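EcmrR transcriptional regulator (Escherichia coli, PDB 6WL5) probably senses cationic drugs such as cetyl-trimethyl-ammonium through this GyrI-like C-terminal domain and, as a MerR-family regulator, activates transcription. Local coordinates at residues A53-D61 against N129-D137; C14-D25 against E66-V77. All blocks are in the same frame, centred on the assembly; numbering follows the deposited sequence.

Contact 1. Residues A53-D61 against N129-D137. With 16A (cetyl-trimethyl-ammonium), chain E; 16A (cetyl-trimethyl-ammonium), chain F.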
# COMPACT_ATOMS: atom_id res chain seq x y z
N ALA A 53 11.17 -0.95 6.39
CA ALA A 53 10.17 -1.73 5.71
C ALA A 53 9.38 -0.86 4.73
O ALA A 53 9.23 0.36 4.91
CB ALA A 53 9.19 -2.31 6.74
N TYR A 54 8.82 -1.50 3.71
CA TYR A 54 7.85 -0.84 2.83
C TYR A 54 6.83 -1.90 2.43
O TYR A 54 7.11 -2.77 1.61
CB TYR A 54 8.54 -0.24 1.62
CG TYR A 54 7.69 0.63 0.70
CD1 TYR A 54 6.57 1.30 1.14
CD2 TYR A 54 8.05 0.79 -0.64
CE1 TYR A 54 5.81 2.12 0.29
CE2 TYR A 54 7.30 1.58 -1.50
CZ TYR A 54 6.18 2.24 -1.04
OH TYR A 54 5.46 3.02 -1.97
N CYS A 55 5.66 -1.83 3.04
CA CYS A 55 4.63 -2.86 2.94
C CYS A 55 3.35 -2.13 2.57
O CYS A 55 2.93 -1.25 3.31
CB CYS A 55 4.48 -3.55 4.29
SG CYS A 55 3.14 -4.75 4.33
N PHE A 56 2.76 -2.47 1.42
CA PHE A 56 1.71 -1.61 0.91
C PHE A 56 0.78 -2.37 -0.01
O PHE A 56 1.13 -3.41 -0.60
CB PHE A 56 2.28 -0.40 0.14
CG PHE A 56 3.19 -0.78 -1.00
CD1 PHE A 56 4.52 -1.06 -0.75
CD2 PHE A 56 2.72 -0.84 -2.30
CE1 PHE A 56 5.40 -1.41 -1.78
CE2 PHE A 56 3.60 -1.17 -3.35
CZ PHE A 56 4.95 -1.45 -3.08
N THR A 57 -0.45 -1.88 -0.08
CA THR A 57 -1.42 -2.36 -1.04
C THR A 57 -1.46 -1.39 -2.22
O THR A 57 -1.56 -0.18 -2.04
CB THR A 57 -2.81 -2.42 -0.40
OG1 THR A 57 -2.77 -3.36 0.67
CG2 THR A 57 -3.90 -2.83 -1.43
N LEU A 58 -1.44 -1.95 -3.42
CA LEU A 58 -1.79 -1.21 -4.61
C LEU A 58 -3.27 -1.39 -4.89
O LEU A 58 -3.76 -2.53 -5.01
CB LEU A 58 -0.97 -1.73 -5.78
CG LEU A 58 0.55 -1.53 -5.69
CD1 LEU A 58 1.27 -2.16 -6.84
CD2 LEU A 58 0.81 -0.06 -5.60
N TYR A 59 -3.97 -0.28 -5.05
CA TYR A 59 -5.38 -0.28 -5.47
C TYR A 59 -5.47 -0.01 -6.97
O TYR A 59 -5.29 1.13 -7.40
CB TYR A 59 -6.14 0.78 -4.67
CG TYR A 59 -6.39 0.31 -3.23
CD1 TYR A 59 -7.51 -0.42 -2.89
CD2 TYR A 59 -5.48 0.60 -2.21
CE1 TYR A 59 -7.71 -0.89 -1.60
CE2 TYR A 59 -5.68 0.15 -0.91
CZ TYR A 59 -6.82 -0.58 -0.60
OH TYR A 59 -7.06 -1.00 0.71
N HIS A 60 -5.77 -1.05 -7.74
CA HIS A 60 -5.69 -1.02 -9.20
C HIS A 60 -7.00 -0.65 -9.89
O HIS A 60 -7.00 -0.49 -11.13
CB HIS A 60 -5.22 -2.38 -9.71
CG HIS A 60 -3.78 -2.67 -9.39
ND1 HIS A 60 -2.75 -1.84 -9.78
CD2 HIS A 60 -3.20 -3.73 -8.77
CE1 HIS A 60 -1.60 -2.36 -9.41
NE2 HIS A 60 -1.84 -3.52 -8.81
N ASP A 61 -8.08 -0.44 -9.16
CA ASP A 61 -9.33 -0.10 -9.82
C ASP A 61 -9.21 1.26 -10.50
O ASP A 61 -8.42 2.11 -10.12
CB ASP A 61 -10.47 -0.10 -8.82
CG ASP A 61 -10.95 -1.52 -8.52
OD1 ASP A 61 -11.29 -2.24 -9.48
OD2 ASP A 61 -10.95 -1.90 -7.33
N ASN A 129 -1.07 6.68 -11.59
CA ASN A 129 -0.91 5.25 -11.37
C ASN A 129 -1.69 4.87 -10.12
O ASN A 129 -2.35 5.71 -9.51
CB ASN A 129 0.57 4.83 -11.30
CG ASN A 129 0.82 3.44 -11.90
OD1 ASN A 129 -0.00 2.52 -11.75
ND2 ASN A 129 1.95 3.29 -12.62
N SER A 130 -1.63 3.58 -9.77
CA SER A 130 -2.46 3.06 -8.69
C SER A 130 -2.07 3.64 -7.33
O SER A 130 -0.89 3.61 -6.97
CB SER A 130 -2.26 1.55 -8.66
OG SER A 130 -2.64 1.01 -9.89
N PRO A 131 -3.03 4.15 -6.55
CA PRO A 131 -2.74 4.52 -5.16
C PRO A 131 -2.10 3.39 -4.37
O PRO A 131 -2.42 2.21 -4.57
CB PRO A 131 -4.12 4.89 -4.61
CG PRO A 131 -4.87 5.41 -5.86
CD PRO A 131 -4.44 4.45 -6.92
N ARG A 132 -1.19 3.76 -3.48
CA ARG A 132 -0.56 2.83 -2.54
C ARG A 132 -0.96 3.15 -1.11
O ARG A 132 -1.07 4.33 -0.74
CB ARG A 132 0.97 2.92 -2.65
CG ARG A 132 1.53 2.98 -4.06
CD ARG A 132 3.03 2.84 -4.11
NE ARG A 132 3.47 2.79 -5.50
CZ ARG A 132 4.75 2.74 -5.86
NH1 ARG A 132 5.69 2.72 -4.93
NH2 ARG A 132 5.08 2.74 -7.15
N GLU A 133 -1.16 2.10 -0.32
CA GLU A 133 -1.59 2.22 1.07
C GLU A 133 -0.53 1.51 1.89
O GLU A 133 -0.46 0.29 1.90
CB GLU A 133 -2.96 1.55 1.22
CG GLU A 133 -3.61 1.59 2.58
CD GLU A 133 -5.04 1.06 2.45
OE1 GLU A 133 -5.92 1.89 2.20
OE2 GLU A 133 -5.24 -0.18 2.55
N SER A 134 0.34 2.29 2.53
CA SER A 134 1.56 1.79 3.15
C SER A 134 1.36 1.65 4.65
O SER A 134 1.17 2.65 5.36
CB SER A 134 2.68 2.80 2.86
OG SER A 134 3.89 2.38 3.45
N TYR A 135 1.49 0.41 5.15
CA TYR A 135 1.18 0.07 6.53
C TYR A 135 2.45 0.25 7.36
O TYR A 135 3.47 -0.39 7.09
CB TYR A 135 0.70 -1.39 6.63
CG TYR A 135 -0.45 -1.60 5.65
CD1 TYR A 135 -1.67 -1.00 5.87
CD2 TYR A 135 -0.28 -2.35 4.50
CE1 TYR A 135 -2.72 -1.14 4.96
CE2 TYR A 135 -1.30 -2.51 3.60
CZ TYR A 135 -2.51 -1.89 3.81
OH TYR A 135 -3.50 -2.07 2.87
N ILE A 136 2.37 1.11 8.37
CA ILE A 136 3.53 1.45 9.20
C ILE A 136 3.37 0.91 10.62
O ILE A 136 4.06 -0.04 11.02
CB ILE A 136 3.79 2.98 9.16
CG1 ILE A 136 4.02 3.45 7.73
CG2 ILE A 136 4.96 3.36 10.05
CD1 ILE A 136 3.91 4.94 7.58
N ASP A 137 2.44 1.50 11.36
CA ASP A 137 2.06 1.06 12.69
C ASP A 137 0.62 0.55 12.68
O ASP A 137 -0.24 1.07 11.96
CB ASP A 137 2.19 2.22 13.67
CG ASP A 137 3.63 2.69 13.86
OD1 ASP A 137 4.59 1.89 13.74
OD2 ASP A 137 3.76 3.90 14.09
C1 16A E . -10.48 12.53 -11.83
C2 16A E . -10.33 11.18 -11.16
C3 16A E . -11.40 10.96 -10.09
C4 16A E . -11.01 9.95 -9.01
C5 16A E . -9.97 8.90 -9.42
C6 16A E . -9.91 7.78 -8.38
C7 16A E . -9.26 6.50 -8.86
C8 16A E . -9.49 5.43 -7.79
C9 16A E . -8.20 4.78 -7.39
C10 16A E . -8.32 3.28 -7.09
C11 16A E . -9.34 2.90 -6.03
C12 16A E . -8.97 3.35 -4.62
C13 16A E . -9.75 2.49 -3.62
C14 16A E . -9.17 2.67 -2.23
C15 16A E . -10.06 2.01 -1.18
C16 16A E . -9.31 2.02 0.12
N1 16A E . -10.14 1.59 1.26
C17 16A E . -10.82 0.30 1.04
C18 16A E . -9.17 1.50 2.36
C19 16A E . -11.07 2.66 1.64
C1 16A F . -6.44 -12.70 19.04
C2 16A F . -6.51 -11.41 18.26
C3 16A F . -5.91 -11.76 16.91
C4 16A F . -5.30 -10.54 16.29
C5 16A F . -4.58 -10.96 15.04
C6 16A F . -3.42 -10.04 14.79
C7 16A F . -2.68 -10.48 13.56
C8 16A F . -1.63 -9.49 13.19
C9 16A F . -0.86 -9.94 11.96
C10 16A F . -0.26 -8.72 11.30
C11 16A F . 0.11 -8.88 9.82
C12 16A F . 0.35 -7.43 9.39
C13 16A F . 0.97 -7.19 8.02
C14 16A F . 1.57 -5.77 7.85
C15 16A F . 3.09 -5.85 7.95
C16 16A F . 3.78 -5.12 9.11
N1 16A F . 4.92 -4.31 8.64
C17 16A F . 4.46 -3.03 8.09
C18 16A F . 5.76 -4.06 9.81
C19 16A F . 5.76 -4.95 7.62
O HOH W 1 5.13 0.40 4.96

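Contact 2. Residues C14-D25 against E66-V77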
# COMPACT_ATOMS: atom_id res chain seq x y z
N CYS A 14 11.39 -0.46 -5.98
CA CYS A 14 11.69 -1.50 -5.01
C CYS A 14 11.33 -2.86 -5.57
O CYS A 14 10.51 -2.97 -6.48
CB CYS A 14 10.94 -1.27 -3.70
SG CYS A 14 9.13 -1.24 -3.84
N ILE A 15 11.98 -3.89 -5.03
CA ILE A 15 11.64 -5.28 -5.31
C ILE A 15 10.68 -5.71 -4.22
O ILE A 15 10.92 -5.42 -3.04
CB ILE A 15 12.89 -6.17 -5.26
CG1 ILE A 15 13.98 -5.63 -6.18
CG2 ILE A 15 12.52 -7.63 -5.58
CD1 ILE A 15 15.33 -6.29 -5.93
N VAL A 16 9.60 -6.38 -4.61
CA VAL A 16 8.62 -6.87 -3.67
C VAL A 16 8.28 -8.32 -3.98
O VAL A 16 8.42 -8.80 -5.11
CB VAL A 16 7.32 -6.04 -3.68
CG1 VAL A 16 7.61 -4.57 -3.44
CG2 VAL A 16 6.50 -6.24 -4.98
N TYR A 17 7.74 -9.00 -2.97
CA TYR A 17 6.85 -10.12 -3.22
C TYR A 17 5.43 -9.60 -3.12
O TYR A 17 5.18 -8.59 -2.45
CB TYR A 17 7.10 -11.31 -2.30
CG TYR A 17 6.91 -11.15 -0.83
CD1 TYR A 17 5.66 -11.25 -0.24
CD2 TYR A 17 8.01 -10.94 -0.00
CE1 TYR A 17 5.51 -11.14 1.15
CE2 TYR A 17 7.87 -10.83 1.36
CZ TYR A 17 6.63 -10.92 1.92
OH TYR A 17 6.56 -10.82 3.28
N SER A 18 4.52 -10.25 -3.85
CA SER A 18 3.19 -9.68 -4.04
C SER A 18 2.18 -10.76 -4.40
O SER A 18 2.53 -11.83 -4.93
CB SER A 18 3.25 -8.60 -5.13
OG SER A 18 3.58 -9.20 -6.39
N LYS A 19 0.92 -10.48 -4.09
CA LYS A 19 -0.19 -11.31 -4.53
C LYS A 19 -1.37 -10.41 -4.84
O LYS A 19 -1.63 -9.46 -4.11
CB LYS A 19 -0.58 -12.37 -3.47
CG LYS A 19 -1.54 -13.42 -4.01
CD LYS A 19 -1.64 -14.62 -3.10
CE LYS A 19 -2.68 -15.63 -3.58
NZ LYS A 19 -2.61 -16.88 -2.76
N ARG A 20 -2.05 -10.68 -5.94
CA ARG A 20 -3.15 -9.85 -6.42
C ARG A 20 -4.47 -10.60 -6.30
O ARG A 20 -4.52 -11.83 -6.51
CB ARG A 20 -2.90 -9.44 -7.87
CG ARG A 20 -3.87 -8.41 -8.37
CD ARG A 20 -3.27 -7.70 -9.57
NE ARG A 20 -4.22 -6.80 -10.21
CZ ARG A 20 -3.90 -6.05 -11.25
NH1 ARG A 20 -2.65 -6.11 -11.72
NH2 ARG A 20 -4.79 -5.23 -11.80
N PHE A 21 -5.51 -9.87 -5.95
CA PHE A 21 -6.80 -10.43 -5.56
C PHE A 21 -7.93 -9.52 -6.03
O PHE A 21 -7.77 -8.30 -6.08
CB PHE A 21 -7.02 -10.47 -4.02
CG PHE A 21 -5.97 -11.16 -3.22
CD1 PHE A 21 -6.09 -12.50 -2.95
CD2 PHE A 21 -4.93 -10.45 -2.64
CE1 PHE A 21 -5.16 -13.16 -2.17
CE2 PHE A 21 -4.01 -11.10 -1.83
CZ PHE A 21 -4.12 -12.46 -1.61
N ILE A 22 -9.10 -10.10 -6.28
CA ILE A 22 -10.38 -9.38 -6.26
C ILE A 22 -11.04 -9.68 -4.91
O ILE A 22 -11.38 -10.84 -4.64
CB ILE A 22 -11.32 -9.84 -7.38
CG1 ILE A 22 -10.69 -9.73 -8.76
CG2 ILE A 22 -12.62 -9.04 -7.32
CD1 ILE A 22 -10.28 -8.32 -9.09
N VAL A 23 -11.27 -8.64 -4.11
CA VAL A 23 -11.75 -8.85 -2.74
C VAL A 23 -13.14 -8.28 -2.50
O VAL A 23 -13.49 -7.21 -3.01
CB VAL A 23 -10.74 -8.31 -1.70
CG1 VAL A 23 -9.42 -9.04 -1.82
CG2 VAL A 23 -10.58 -6.79 -1.83
N PRO A 24 -13.98 -8.98 -1.71
CA PRO A 24 -15.33 -8.46 -1.48
C PRO A 24 -15.35 -7.14 -0.75
O PRO A 24 -16.24 -6.31 -0.99
CB PRO A 24 -16.01 -9.56 -0.65
CG PRO A 24 -15.18 -10.75 -0.77
CD PRO A 24 -13.84 -10.38 -1.26
N ASP A 25 -14.43 -6.96 0.19
CA ASP A 25 -14.34 -5.78 1.04
C ASP A 25 -12.98 -5.82 1.73
O ASP A 25 -12.21 -6.78 1.62
CB ASP A 25 -15.51 -5.70 2.02
CG ASP A 25 -15.69 -6.96 2.83
OD1 ASP A 25 -14.71 -7.59 3.30
OD2 ASP A 25 -16.86 -7.37 2.96
N GLU A 66 -15.19 0.48 -2.77
CA GLU A 66 -14.95 -0.14 -1.47
C GLU A 66 -15.29 -1.61 -1.43
O GLU A 66 -14.94 -2.29 -0.46
CB GLU A 66 -15.73 0.63 -0.39
CG GLU A 66 -15.09 2.00 -0.16
CD GLU A 66 -15.70 2.88 0.94
OE1 GLU A 66 -16.52 2.43 1.73
OE2 GLU A 66 -15.32 4.07 1.06
N LYS A 67 -15.99 -2.14 -2.43
CA LYS A 67 -16.34 -3.55 -2.52
C LYS A 67 -15.97 -4.07 -3.90
O LYS A 67 -15.92 -3.32 -4.89
CB LYS A 67 -17.83 -3.76 -2.25
CG LYS A 67 -18.30 -3.27 -0.89
CD LYS A 67 -19.64 -3.88 -0.48
CE LYS A 67 -20.12 -3.32 0.84
NZ LYS A 67 -19.48 -4.12 1.94
N ASN A 68 -15.63 -5.35 -3.95
CA ASN A 68 -15.22 -5.98 -5.20
C ASN A 68 -13.98 -5.28 -5.76
O ASN A 68 -13.92 -4.93 -6.95
CB ASN A 68 -16.38 -6.00 -6.21
CG ASN A 68 -16.14 -6.97 -7.32
OD1 ASN A 68 -15.74 -8.11 -7.08
ND2 ASN A 68 -16.42 -6.55 -8.56
N MET A 69 -12.97 -5.07 -4.91
CA MET A 69 -11.79 -4.29 -5.26
C MET A 69 -10.68 -5.15 -5.83
O MET A 69 -10.46 -6.29 -5.38
CB MET A 69 -11.26 -3.55 -4.02
CG MET A 69 -12.24 -2.57 -3.43
SD MET A 69 -11.59 -1.83 -1.91
CE MET A 69 -11.52 -3.18 -0.75
N ASP A 70 -9.96 -4.58 -6.80
CA ASP A 70 -8.75 -5.16 -7.39
C ASP A 70 -7.55 -4.62 -6.61
O ASP A 70 -7.18 -3.45 -6.76
CB ASP A 70 -8.67 -4.79 -8.87
CG ASP A 70 -7.52 -5.49 -9.60
OD1 ASP A 70 -6.65 -6.14 -8.97
OD2 ASP A 70 -7.51 -5.35 -10.85
N VAL A 71 -6.96 -5.48 -5.75
CA VAL A 71 -5.91 -5.06 -4.84
C VAL A 71 -4.71 -5.97 -5.00
O VAL A 71 -4.85 -7.15 -5.32
CB VAL A 71 -6.41 -5.09 -3.38
CG1 VAL A 71 -7.48 -4.02 -3.20
CG2 VAL A 71 -6.87 -6.50 -2.92
N GLU A 72 -3.53 -5.43 -4.75
CA GLU A 72 -2.28 -6.19 -4.82
C GLU A 72 -1.45 -5.89 -3.58
O GLU A 72 -1.01 -4.76 -3.37
CB GLU A 72 -1.53 -5.86 -6.11
CG GLU A 72 -0.32 -6.72 -6.34
CD GLU A 72 0.23 -6.57 -7.75
OE1 GLU A 72 0.17 -5.43 -8.25
OE2 GLU A 72 0.73 -7.57 -8.33
N PHE A 73 -1.28 -6.91 -2.74
CA PHE A 73 -0.46 -6.77 -1.56
C PHE A 73 1.00 -6.90 -1.94
O PHE A 73 1.39 -7.88 -2.60
CB PHE A 73 -0.77 -7.85 -0.54
CG PHE A 73 0.08 -7.75 0.66
CD1 PHE A 73 -0.13 -6.74 1.57
CD2 PHE A 73 1.15 -8.60 0.83
CE1 PHE A 73 0.66 -6.64 2.70
CE2 PHE A 73 1.94 -8.53 1.97
CZ PHE A 73 1.69 -7.54 2.90
N CYS A 74 1.82 -5.98 -1.44
CA CYS A 74 3.25 -5.94 -1.74
C CYS A 74 4.08 -5.74 -0.48
O CYS A 74 3.73 -4.98 0.41
CB CYS A 74 3.56 -4.77 -2.67
SG CYS A 74 2.71 -4.79 -4.25
N GLU A 75 5.21 -6.42 -0.42
CA GLU A 75 6.14 -6.22 0.67
C GLU A 75 7.54 -6.19 0.09
O GLU A 75 7.95 -7.11 -0.62
CB GLU A 75 5.95 -7.33 1.72
CG GLU A 75 6.63 -7.07 3.02
CD GLU A 75 5.92 -7.72 4.22
OE1 GLU A 75 6.29 -7.31 5.34
OE2 GLU A 75 5.07 -8.65 4.05
N ALA A 76 8.28 -5.14 0.43
CA ALA A 76 9.60 -4.92 -0.16
C ALA A 76 10.67 -5.80 0.48
O ALA A 76 10.78 -5.88 1.72
CB ALA A 76 10.00 -3.46 -0.02
N VAL A 77 11.52 -6.36 -0.38
CA VAL A 77 12.62 -7.23 0.02
C VAL A 77 13.92 -6.73 -0.62
O VAL A 77 13.92 -5.94 -1.56
CB VAL A 77 12.38 -8.71 -0.38
CG1 VAL A 77 11.21 -9.32 0.39
CG2 VAL A 77 12.16 -8.81 -1.87
O HOH W 2 13.80 -3.60 -2.78
O HOH W 3 1.15 -10.05 -7.61
O HOH W 4 -0.20 -7.60 -10.97
O HOH W 5 -19.06 -6.70 2.05

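Contact 1. Residues A53-D61 against N129-D137
Glu133 CB lies in plane at the edge of the Tyr59 ring, whose faces take Thr57 CG2 on one side and the cetyl-trimethyl-ammonium tail on the other, with C14 of the chain E ligand 3.6 Å above the ring plane. Glu133 O sits over a face of Tyr135, whose edge meets Thr57 OG1. On the other side of the sheet Phe56 CD1 is over the centre of the Tyr54 ring, while Ser134 OG lies in plane at that ring's edge. Strands 55-59 and 132-137 run antiparallel, with Thr57 and Glu133 a hydrogen-bonded pair. Glu133 reaches out extended (chi2 171°), so that OE2 accepts from two phenols: Tyr59 OH at 2.7 Å, from above the carboxylate plane, and Tyr135 OH at 2.6 Å, on the anti lone pair. Arg132 NH1 donates to Tyr54 OH over 3.0 Å, nearly straight at 163°; its NH2 goes to Pro93 O, and Tyr54 OH also pairs with Gln153. Glu133 OE1, bonded to Tyr113 OH, lies 3.3 Å from methyl C18 of the chain E ligand. Three tyrosine hydroxyls thus hold a carboxylate beside the quaternary ammonium, which can offer no N-H; the attraction is probably electrostatic, as expected of a multidrug sensor for cations.

Contact 2. Residues C14-D25 against E66-V77
Strands 14-23 and 69-77, not consecutive in the chain, form a long, twisted antiparallel pair within the sheet of the GyrI-like domain, at 138° between their directions, with Phe21 and Val71 among its hydrogen-bonded pairs and, at its end, Asn68 and Met69 both facing Val23 in a G1 beta bulge. On the face carrying Tyr17, Phe21 and Val23, the Tyr17 ring takes Glu75 CB over one face, a CH-pi contact 4.0 Å from the centroid, and Val77 CG1 at its edge. Tyr17 CG stands between the backbone N and carbonyl carbon (chi1 63°), which lays the ring alongside Glu75; a weak bond joins Tyr17 OH to Glu75 OE2. Farther along, Val23 packs on Val71 and on Met69 CE. The opposite face is mixed: Val16 packs on Cys74 and Ala76, and farther on a water bridges Ser18 OG to Glu72 OE2, although Ser18 also bonds Gln90 and Glu72 also bonds His60. Asp25 caps the helix that follows. Arg20, extended to NE, grips Asp70 side-on in a salt bridge, NH2 meeting OD2 at 2.9 Å out of the carboxylate plane, and NE meeting the syn lone pair of Asp70 OD1 at 2.8 Å.

In the fold
Contact 1 lies at the centre of the chain and is largely buried, whereas contact 2, about 8 Å away between centres, is partly buried, its exposed residues gathered toward the end at 20-24 and 67-68. They belong to one antiparallel sheet: strand 55-59 is the neighbour of 69-77, joined by Phe56 O to Cys74 N, so the order across it is 132-137, 55-59, 69-77, 14-23. A side-chain link, His60 NE2 to Glu72 OE1, also ties the two. Their chemistry follows their place: contact 1 keeps its carboxylate inside, next to a bound cation, while contact 2 adds to its backbone bonds and apolar pairs a salt bridge and bridging waters toward the surface. Both contribute to ligand pockets, Cys55 and Glu75 to the same one.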